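Oxidored_FMN domain-containing protein ([Pseudomonas] geniculata N1, PDB 6L6J) acts as the 6-hydroxypseudooxynicotine amine oxidase HisD, a multidomain flavoprotein carrying bound FMN, a [4Fe-4S] cluster and ADP. Local coordinates at residues V479-V490 / L615-Y626; K547-P557 / G578-A586. All blocks are in the same frame, centred on the assembly; numbering follows the deposited sequence.

Contact 1 of 2, residues V479-V490 / L615-Y626; sequences VATGAKWRGEGV and LVTGQLSEDELY. With ADP (adenosine-5'-diphosphate), chain D.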
loop_
_atom_site.group_PDB
_atom_site.type_symbol
_atom_site.label_atom_id
_atom_site.label_comp_id
_atom_site.label_asym_id
_atom_site.label_seq_id
_atom_site.Cartn_x
_atom_site.Cartn_y
_atom_site.Cartn_z
ATOM N N VAL A 479 -3.140 18.540 -21.367
ATOM C CA VAL A 479 -1.935 17.907 -21.973
ATOM C C VAL A 479 -1.370 16.945 -20.928
ATOM O O VAL A 479 -1.012 17.432 -19.832
ATOM C CB VAL A 479 -0.860 18.918 -22.436
ATOM C CG1 VAL A 479 0.267 18.219 -23.170
ATOM C CG2 VAL A 479 -1.417 20.036 -23.309
ATOM N N ALA A 480 -1.248 15.657 -21.289
ATOM C CA ALA A 480 -0.769 14.574 -20.409
ATOM C C ALA A 480 0.280 13.719 -21.133
ATOM O O ALA A 480 0.240 12.478 -20.985
ATOM C CB ALA A 480 -1.959 13.771 -19.973
ATOM N N THR A 481 1.243 14.363 -21.788
ATOM C CA THR A 481 2.174 13.770 -22.784
ATOM C C THR A 481 3.352 13.027 -22.127
ATOM O O THR A 481 4.261 12.574 -22.873
ATOM C CB THR A 481 2.623 14.862 -23.757
ATOM O OG1 THR A 481 3.159 15.949 -23.009
ATOM C CG2 THR A 481 1.473 15.379 -24.596
ATOM N N GLY A 482 3.319 12.828 -20.808
ATOM C CA GLY A 482 4.257 11.936 -20.099
ATOM C C GLY A 482 5.706 12.408 -20.157
ATOM O O GLY A 482 5.946 13.606 -20.395
ATOM N N ALA A 483 6.654 11.491 -19.938
ATOM C CA ALA A 483 8.098 11.793 -19.828
ATOM C C ALA A 483 8.922 10.668 -20.467
ATOM O O ALA A 483 8.329 9.748 -21.013
ATOM C CB ALA A 483 8.460 11.995 -18.376
ATOM N N LYS A 484 10.246 10.787 -20.397
ATOM C CA LYS A 484 11.240 9.825 -20.931
ATOM C C LYS A 484 12.398 9.694 -19.935
ATOM O O LYS A 484 12.768 10.689 -19.290
ATOM C CB LYS A 484 11.776 10.285 -22.293
ATOM C CG LYS A 484 10.912 9.904 -23.497
ATOM C CD LYS A 484 11.593 10.155 -24.835
ATOM C CE LYS A 484 12.953 9.474 -24.954
ATOM N NZ LYS A 484 13.476 9.521 -26.341
ATOM N N TRP A 485 12.980 8.511 -19.839
ATOM C CA TRP A 485 14.252 8.312 -19.101
ATOM C C TRP A 485 15.385 8.899 -19.947
ATOM O O TRP A 485 15.403 8.710 -21.163
ATOM C CB TRP A 485 14.448 6.836 -18.733
ATOM C CG TRP A 485 13.311 6.338 -17.898
ATOM C CD1 TRP A 485 12.072 5.965 -18.330
ATOM C CD2 TRP A 485 13.285 6.245 -16.466
ATOM N NE1 TRP A 485 11.297 5.592 -17.271
ATOM C CE2 TRP A 485 12.009 5.754 -16.115
ATOM C CE3 TRP A 485 14.226 6.488 -15.454
ATOM C CZ2 TRP A 485 11.644 5.527 -14.790
ATOM C CZ3 TRP A 485 13.868 6.253 -14.143
ATOM C CH2 TRP A 485 12.589 5.796 -13.818
ATOM N N ARG A 486 16.215 9.698 -19.300
ATOM C CA ARG A 486 17.369 10.410 -19.890
ATOM C C ARG A 486 18.617 9.529 -19.730
ATOM O O ARG A 486 18.574 8.575 -18.898
ATOM C CB ARG A 486 17.531 11.736 -19.148
ATOM C CG ARG A 486 17.936 11.557 -17.688
ATOM C CD ARG A 486 17.674 12.803 -16.874
ATOM N NE ARG A 486 18.461 13.946 -17.322
ATOM C CZ ARG A 486 18.418 15.142 -16.763
ATOM N NH1 ARG A 486 17.637 15.343 -15.720
ATOM N NH2 ARG A 486 19.179 16.113 -17.229
ATOM N N GLY A 487 19.700 9.863 -20.438
ATOM C CA GLY A 487 20.837 8.942 -20.606
ATOM C C GLY A 487 22.207 9.568 -20.410
ATOM O O GLY A 487 23.190 8.949 -20.876
ATOM N N GLU A 488 22.308 10.712 -19.725
ATOM C CA GLU A 488 23.622 11.342 -19.415
ATOM C C GLU A 488 23.943 11.132 -17.920
ATOM O O GLU A 488 24.944 11.694 -17.432
ATOM C CB GLU A 488 23.639 12.772 -19.975
ATOM C CG GLU A 488 22.850 13.809 -19.199
ATOM C CD GLU A 488 21.347 13.580 -19.054
ATOM O OE1 GLU A 488 20.550 14.419 -19.569
ATOM O OE2 GLU A 488 20.965 12.581 -18.385
ATOM N N GLY A 489 23.145 10.318 -17.215
ATOM C CA GLY A 489 23.371 9.941 -15.803
ATOM C C GLY A 489 23.054 11.066 -14.817
ATOM O O GLY A 489 23.310 10.889 -13.610
ATOM N N VAL A 490 22.537 12.187 -15.320
ATOM C CA VAL A 490 22.146 13.382 -14.526
ATOM C C VAL A 490 20.763 13.087 -13.916
ATOM O O VAL A 490 19.993 12.299 -14.528
ATOM C CB VAL A 490 22.193 14.632 -15.438
ATOM C CG1 VAL A 490 21.481 15.860 -14.870
ATOM C CG2 VAL A 490 23.631 14.981 -15.787
ATOM N N LEU A 615 21.970 3.304 -17.270
ATOM C CA LEU A 615 21.801 4.493 -16.399
ATOM C C LEU A 615 20.306 4.702 -16.088
ATOM O O LEU A 615 19.531 4.979 -17.012
ATOM C CB LEU A 615 22.422 5.704 -17.101
ATOM C CG LEU A 615 23.923 5.612 -17.386
ATOM C CD1 LEU A 615 24.400 6.801 -18.197
ATOM C CD2 LEU A 615 24.739 5.510 -16.106
ATOM N N VAL A 616 19.931 4.539 -14.816
ATOM C CA VAL A 616 18.563 4.809 -14.276
ATOM C C VAL A 616 18.688 5.949 -13.256
ATOM O O VAL A 616 18.901 5.651 -12.053
ATOM C CB VAL A 616 17.927 3.544 -13.652
ATOM C CG1 VAL A 616 16.412 3.641 -13.646
ATOM C CG2 VAL A 616 18.352 2.259 -14.347
ATOM N N THR A 617 18.574 7.203 -13.722
ATOM C CA THR A 617 18.915 8.421 -12.926
ATOM C C THR A 617 17.788 9.471 -12.928
ATOM O O THR A 617 17.892 10.437 -12.155
ATOM C CB THR A 617 20.242 9.030 -13.405
ATOM O OG1 THR A 617 20.054 9.462 -14.751
ATOM C CG2 THR A 617 21.397 8.055 -13.326
ATOM N N GLY A 618 16.741 9.313 -13.730
ATOM C CA GLY A 618 15.610 10.259 -13.698
ATOM C C GLY A 618 14.917 10.347 -15.039
ATOM O O GLY A 618 15.332 9.616 -15.979
ATOM N N GLN A 619 13.871 11.175 -15.094
ATOM C CA GLN A 619 12.973 11.335 -16.264
ATOM C C GLN A 619 12.959 12.818 -16.649
ATOM O O GLN A 619 13.122 13.644 -15.751
ATOM C CB GLN A 619 11.564 10.838 -15.928
ATOM C CG GLN A 619 11.455 9.354 -15.575
ATOM C CD GLN A 619 10.172 9.026 -14.837
ATOM O OE1 GLN A 619 10.006 9.295 -13.638
ATOM N NE2 GLN A 619 9.241 8.421 -15.550
ATOM N N LEU A 620 12.826 13.125 -17.938
ATOM C CA LEU A 620 12.649 14.500 -18.483
ATOM C C LEU A 620 11.268 14.593 -19.131
ATOM O O LEU A 620 10.929 13.691 -19.926
ATOM C CB LEU A 620 13.721 14.806 -19.534
ATOM C CG LEU A 620 15.116 15.098 -18.999
ATOM C CD1 LEU A 620 16.142 15.039 -20.135
ATOM C CD2 LEU A 620 15.147 16.447 -18.279
ATOM N N SER A 621 10.520 15.660 -18.839
ATOM C CA SER A 621 9.120 15.844 -19.298
ATOM C C SER A 621 9.083 16.087 -20.823
ATOM O O SER A 621 9.937 16.824 -21.330
ATOM C CB SER A 621 8.463 16.955 -18.524
ATOM O OG SER A 621 8.343 16.606 -17.156
ATOM N N GLU A 622 8.142 15.444 -21.519
ATOM C CA GLU A 622 7.739 15.789 -22.906
ATOM C C GLU A 622 6.694 16.899 -22.827
ATOM O O GLU A 622 5.525 16.579 -22.675
ATOM C CB GLU A 622 7.192 14.558 -23.622
ATOM C CG GLU A 622 8.269 13.550 -23.998
ATOM C CD GLU A 622 9.212 14.007 -25.103
ATOM O OE1 GLU A 622 8.877 14.996 -25.807
ATOM O OE2 GLU A 622 10.285 13.398 -25.240
ATOM N N ASP A 623 7.122 18.162 -22.870
ATOM C CA ASP A 623 6.234 19.326 -22.619
ATOM C C ASP A 623 6.299 20.319 -23.782
ATOM O O ASP A 623 5.742 21.419 -23.622
ATOM C CB ASP A 623 6.558 19.982 -21.264
ATOM C CG ASP A 623 7.963 20.551 -21.128
ATOM O OD1 ASP A 623 8.675 20.602 -22.154
ATOM O OD2 ASP A 623 8.331 20.952 -19.989
ATOM N N GLU A 624 6.928 19.978 -24.906
ATOM C CA GLU A 624 7.041 20.921 -26.048
ATOM C C GLU A 624 5.637 21.394 -26.445
ATOM O O GLU A 624 5.380 22.615 -26.430
ATOM C CB GLU A 624 7.753 20.282 -27.238
ATOM C CG GLU A 624 8.130 21.300 -28.315
ATOM C CD GLU A 624 8.709 20.733 -29.605
ATOM O OE1 GLU A 624 9.789 21.215 -30.019
ATOM O OE2 GLU A 624 8.071 19.826 -30.203
ATOM N N LEU A 625 4.761 20.450 -26.776
ATOM C CA LEU A 625 3.417 20.735 -27.339
ATOM C C LEU A 625 2.666 21.659 -26.378
ATOM O O LEU A 625 1.996 22.580 -26.867
ATOM C CB LEU A 625 2.661 19.421 -27.573
ATOM C CG LEU A 625 1.152 19.554 -27.807
ATOM C CD1 LEU A 625 0.846 20.249 -29.134
ATOM C CD2 LEU A 625 0.487 18.188 -27.749
ATOM N N TYR A 626 2.760 21.420 -25.069
ATOM C CA TYR A 626 2.070 22.246 -24.045
ATOM C C TYR A 626 2.535 23.711 -24.123
ATOM O O TYR A 626 1.710 24.607 -23.864
ATOM C CB TYR A 626 2.301 21.727 -22.625
ATOM C CG TYR A 626 1.950 22.741 -21.561
ATOM C CD1 TYR A 626 0.630 22.978 -21.185
ATOM C CD2 TYR A 626 2.929 23.537 -20.986
ATOM C CE1 TYR A 626 0.304 23.917 -20.215
ATOM C CE2 TYR A 626 2.620 24.498 -20.033
ATOM C CZ TYR A 626 1.307 24.681 -19.635
ATOM O OH TYR A 626 1.039 25.646 -18.701
HETATM P PB ADP D . 1.634 10.005 -17.464
HETATM O O1B ADP D . 0.236 9.611 -17.885
HETATM O O2B ADP D . 2.154 9.215 -16.263
HETATM O O3B ADP D . 1.785 11.496 -17.298
HETATM P PA ADP D . 2.643 8.562 -19.807
HETATM O O1A ADP D . 2.047 7.331 -19.211
HETATM O O2A ADP D . 4.038 8.514 -20.307
HETATM O O3A ADP D . 2.616 9.693 -18.691
HETATM O "O5'" ADP D . 1.643 9.157 -20.925
HETATM C "C5'" ADP D . 2.120 9.856 -22.099
HETATM C "C4'" ADP D . 1.413 9.327 -23.322
HETATM O "O4'" ADP D . 1.112 10.446 -24.201
HETATM C "C3'" ADP D . 2.226 8.343 -24.182
HETATM O "O3'" ADP D . 1.423 7.351 -24.810
HETATM C "C2'" ADP D . 2.837 9.292 -25.220
HETATM O "O2'" ADP D . 3.361 8.675 -26.379
HETATM C "C1'" ADP D . 1.602 10.146 -25.488
HETATM N N9 ADP D . 1.862 11.369 -26.247
HETATM C C8 ADP D . 2.954 12.203 -26.168
HETATM N N7 ADP D . 2.897 13.208 -27.006
HETATM C C5 ADP D . 1.703 13.015 -27.699
HETATM C C6 ADP D . 1.059 13.739 -28.729
HETATM N N6 ADP D . 1.535 14.859 -29.256
HETATM N N1 ADP D . -0.130 13.272 -29.186
HETATM C C2 ADP D . -0.623 12.154 -28.643
HETATM N N3 ADP D . -0.114 11.400 -27.673
HETATM C C4 ADP D . 1.059 11.885 -27.236
HETATM O O HOH W 1 17.819 7.187 -16.776
HETATM O O HOH W 2 20.676 8.718 -17.151
#
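K484 and L620 form the hydrogen-bonded pair of the antiparallel two-strand link that joins the ADP-holding Rossmann-like domain to the second alpha/beta domain, with L620 N 2.8 Å from K484 O. The A-T-G sequence at the ADP end resembles that of other flavoproteins with two nucleotide-binding domains. G482 suits it because, without a side chain, its CA can sit 3.1 Å from ADP O3A. T481 divides its branches: chi1 of 54° sets OG1 between backbone N and carbonyl carbon to donate to E622 O, and CG2, anti to the carbonyl carbon, 3.5 Å from ADP N7. Farther along, Q619 runs beside W485 on one face of the pair, its CG over the six-membered ring, 3.7 Å from the centroid, and its amide stacked on the indole with the planes 19° apart. On the other face, L620 CD2 covers one side of the R486 guanidinium, 3.7 Å from NH1, with V490 CG1 on the opposite side. Within that sandwich NE and NH2 meet E488 OE1 side-on, in the guanidinium plane. A long, flat-ended charged side chain thus uses both faces and its edge. Next to G489, T617 OG1 donates to V490 O at 2.8 Å, from above the carbonyl plane.

Contact 2 of 2, residues K547-P557 / G578-A586; sequences KVTYVTTASDP and GIEIVVGTA
E580 lies alongside T549 on one face of a parallel strand pair, its CB 3.2 Å from T549 OG1. CG stays beside the same hydroxyl, at 3.7 Å, and the bend at chi2 (67°) turns the carboxylate toward K547. OE2 receives K547 NZ at 3.1 Å nearly end-on to its C-O bond, closing a salt bridge at the exposed start of the two strands, where two long, oppositely charged side chains can meet; NZ also makes a weak bond to G578 O. The next residue on this face, V582, sets CG2 3.5 Å from T549 CG2, beta-branched side chains that pack methyl against methyl over the strands. The backbone bonds run in parallel register, V582 N reaching Y550 O at 2.7 Å almost linearly (177°). Farther along, T552 OG1 accepts from A554 N in an ST turn and is also hydrogen-bonded to D527 O, while G584, whose positive phi suits glycine, bonds through N to A554 O. The two strands are consecutive members of a beta-alpha-beta crossover: helix 567-577 ends in a Schellman motif at G578, and its M574 packs on Y550 and I579. Helix 533-542 touches V548 and I579, and strand 522-527 pairs with 547-552 along its other edge.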
loop_
_atom_site.group_PDB
_atom_site.type_symbol
_atom_site.label_atom_id
_atom_site.label_comp_id
_atom_site.label_asym_id
_atom_site.label_seq_id
_atom_site.Cartn_x
_atom_site.Cartn_y
_atom_site.Cartn_z
ATOM N N LYS A 547 25.063 -11.362 -16.933
ATOM C CA LYS A 547 25.558 -11.216 -15.543
ATOM C C LYS A 547 25.345 -9.750 -15.147
ATOM O O LYS A 547 26.015 -8.889 -15.736
ATOM C CB LYS A 547 27.021 -11.656 -15.440
ATOM C CG LYS A 547 27.746 -11.251 -14.158
ATOM C CD LYS A 547 27.344 -12.033 -12.921
ATOM C CE LYS A 547 27.638 -11.287 -11.631
ATOM N NZ LYS A 547 27.478 -12.146 -10.431
ATOM N N VAL A 548 24.429 -9.496 -14.200
ATOM C CA VAL A 548 24.065 -8.127 -13.731
ATOM C C VAL A 548 24.786 -7.804 -12.416
ATOM O O VAL A 548 24.745 -8.649 -11.502
ATOM C CB VAL A 548 22.536 -7.960 -13.581
ATOM C CG1 VAL A 548 22.171 -6.547 -13.150
ATOM C CG2 VAL A 548 21.809 -8.309 -14.865
ATOM N N THR A 549 25.364 -6.601 -12.331
ATOM C CA THR A 549 25.703 -5.932 -11.051
ATOM C C THR A 549 24.773 -4.721 -10.856
ATOM O O THR A 549 24.788 -3.803 -11.696
ATOM C CB THR A 549 27.182 -5.521 -10.996
ATOM O OG1 THR A 549 28.004 -6.685 -10.991
ATOM C CG2 THR A 549 27.551 -4.726 -9.766
ATOM N N TYR A 550 24.017 -4.693 -9.764
ATOM C CA TYR A 550 23.181 -3.523 -9.371
ATOM C C TYR A 550 24.039 -2.599 -8.505
ATOM O O TYR A 550 24.557 -3.080 -7.463
ATOM C CB TYR A 550 21.916 -3.964 -8.620
ATOM C CG TYR A 550 21.186 -2.833 -7.944
ATOM C CD1 TYR A 550 21.495 -2.437 -6.649
ATOM C CD2 TYR A 550 20.205 -2.128 -8.617
ATOM C CE1 TYR A 550 20.822 -1.395 -6.037
ATOM C CE2 TYR A 550 19.524 -1.082 -8.015
ATOM C CZ TYR A 550 19.842 -0.707 -6.727
ATOM O OH TYR A 550 19.185 0.341 -6.156
ATOM N N VAL A 551 24.171 -1.330 -8.916
ATOM C CA VAL A 551 25.088 -0.321 -8.295
ATOM C C VAL A 551 24.253 0.897 -7.908
ATOM O O VAL A 551 23.597 1.437 -8.838
ATOM C CB VAL A 551 26.212 0.087 -9.267
ATOM C CG1 VAL A 551 27.149 1.128 -8.659
ATOM C CG2 VAL A 551 27.010 -1.102 -9.779
ATOM N N THR A 552 24.254 1.307 -6.626
ATOM C CA THR A 552 23.601 2.571 -6.199
ATOM C C THR A 552 24.523 3.431 -5.316
ATOM O O THR A 552 25.416 2.877 -4.638
ATOM C CB THR A 552 22.266 2.325 -5.486
ATOM O OG1 THR A 552 21.742 3.641 -5.256
ATOM C CG2 THR A 552 22.399 1.547 -4.186
ATOM N N THR A 553 24.246 4.743 -5.311
ATOM C CA THR A 553 24.884 5.778 -4.452
ATOM C C THR A 553 24.252 5.764 -3.065
ATOM O O THR A 553 24.895 6.234 -2.114
ATOM C CB THR A 553 24.767 7.168 -5.089
ATOM O OG1 THR A 553 23.392 7.397 -5.399
ATOM C CG2 THR A 553 25.619 7.319 -6.338
ATOM N N ALA A 554 23.043 5.220 -2.970
ATOM C CA ALA A 554 22.293 4.993 -1.714
ATOM C C ALA A 554 22.946 3.877 -0.885
ATOM O O ALA A 554 23.694 3.037 -1.438
ATOM C CB ALA A 554 20.847 4.687 -2.038
ATOM N N SER A 555 22.689 3.882 0.414
ATOM C CA SER A 555 23.269 2.912 1.376
ATOM C C SER A 555 22.550 1.563 1.290
ATOM O O SER A 555 23.149 0.558 1.714
ATOM C CB SER A 555 23.221 3.452 2.767
ATOM O OG SER A 555 24.000 4.626 2.843
ATOM N N ASP A 556 21.315 1.563 0.792
ATOM C CA ASP A 556 20.458 0.366 0.662
ATOM C C ASP A 556 20.001 0.261 -0.784
ATOM O O ASP A 556 19.816 1.292 -1.435
ATOM C CB ASP A 556 19.288 0.445 1.638
ATOM C CG ASP A 556 19.725 0.399 3.086
ATOM O OD1 ASP A 556 20.213 -0.650 3.513
ATOM O OD2 ASP A 556 19.573 1.396 3.756
ATOM N N PRO A 557 19.834 -0.976 -1.332
ATOM C CA PRO A 557 19.266 -1.151 -2.665
ATOM C C PRO A 557 17.832 -0.602 -2.659
ATOM O O PRO A 557 17.123 -0.844 -1.706
ATOM C CB PRO A 557 19.347 -2.663 -2.938
ATOM C CG PRO A 557 19.492 -3.301 -1.575
ATOM C CD PRO A 557 20.192 -2.265 -0.715
ATOM N N GLY A 578 21.614 -14.418 -8.653
ATOM C CA GLY A 578 23.033 -14.045 -8.686
ATOM C C GLY A 578 23.232 -12.710 -9.381
ATOM O O GLY A 578 24.106 -12.645 -10.290
ATOM N N ILE A 579 22.430 -11.713 -8.976
ATOM C CA ILE A 579 22.608 -10.270 -9.296
ATOM C C ILE A 579 23.470 -9.662 -8.175
ATOM O O ILE A 579 23.073 -9.674 -6.986
ATOM C CB ILE A 579 21.253 -9.541 -9.501
ATOM C CG1 ILE A 579 20.558 -9.980 -10.798
ATOM C CG2 ILE A 579 21.411 -8.014 -9.452
ATOM C CD1 ILE A 579 19.233 -9.267 -11.084
ATOM N N GLU A 580 24.641 -9.169 -8.558
ATOM C CA GLU A 580 25.592 -8.465 -7.665
ATOM C C GLU A 580 24.928 -7.173 -7.153
ATOM O O GLU A 580 24.340 -6.416 -7.981
ATOM C CB GLU A 580 26.872 -8.156 -8.435
ATOM C CG GLU A 580 28.114 -8.225 -7.585
ATOM C CD GLU A 580 28.435 -9.627 -7.098
ATOM O OE1 GLU A 580 28.881 -9.745 -5.916
ATOM O OE2 GLU A 580 28.260 -10.597 -7.908
ATOM N N ILE A 581 25.010 -6.945 -5.835
ATOM C CA ILE A 581 24.576 -5.689 -5.169
ATOM C C ILE A 581 25.825 -4.916 -4.717
ATOM O O ILE A 581 26.562 -5.430 -3.837
ATOM C CB ILE A 581 23.627 -5.978 -3.995
ATOM C CG1 ILE A 581 22.512 -6.943 -4.393
ATOM C CG2 ILE A 581 23.080 -4.679 -3.416
ATOM C CD1 ILE A 581 21.738 -7.503 -3.215
ATOM N N VAL A 582 26.019 -3.725 -5.295
ATOM C CA VAL A 582 26.994 -2.694 -4.847
ATOM C C VAL A 582 26.232 -1.464 -4.332
ATOM O O VAL A 582 25.347 -0.967 -5.045
ATOM C CB VAL A 582 27.959 -2.309 -5.993
ATOM C CG1 VAL A 582 29.020 -1.305 -5.528
ATOM C CG2 VAL A 582 28.627 -3.526 -6.624
ATOM N N VAL A 583 26.637 -0.932 -3.178
ATOM C CA VAL A 583 25.991 0.240 -2.516
ATOM C C VAL A 583 27.021 1.307 -2.126
ATOM O O VAL A 583 28.235 1.091 -2.298
ATOM C CB VAL A 583 25.169 -0.224 -1.311
ATOM C CG1 VAL A 583 24.008 -1.102 -1.796
ATOM C CG2 VAL A 583 26.025 -0.923 -0.253
ATOM N N GLY A 584 26.515 2.457 -1.654
ATOM C CA GLY A 584 27.310 3.661 -1.331
ATOM C C GLY A 584 28.418 3.908 -2.344
ATOM O O GLY A 584 29.523 4.300 -1.906
ATOM N N THR A 585 28.123 3.719 -3.632
ATOM C CA THR A 585 29.099 3.760 -4.742
ATOM C C THR A 585 28.529 4.591 -5.892
ATOM O O THR A 585 27.385 4.335 -6.314
ATOM C CB THR A 585 29.486 2.351 -5.234
ATOM O OG1 THR A 585 30.157 1.636 -4.200
ATOM C CG2 THR A 585 30.433 2.363 -6.406
ATOM N N ALA A 586 29.327 5.535 -6.398
ATOM C CA ALA A 586 28.997 6.377 -7.570
ATOM C C ALA A 586 29.907 6.005 -8.748
ATOM O O ALA A 586 31.048 5.517 -8.524
ATOM C CB ALA A 586 29.135 7.833 -7.206
#

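Both contacts reach one mixed sheet, in which strand 522-527 lies between them and pairs with strand 612-621 of contact 1 as well as with contact 2. Their centres are 24 Å apart and their nearest atoms about 7 Å; they do not touch, but they share packing neighbours. Helix 533-542, which borders contact 2, also packs on W485 and V616 of contact 1, and E528 touches T617 while bonding T553 OG1. Along the chain, contact 2 is nested inside the loop that contact 1 closes. The ADP is held at the far end of contact 1, whereas contact 2 lies away from the annotated cofactor and nucleotide sites and belongs to the second alpha/beta domain.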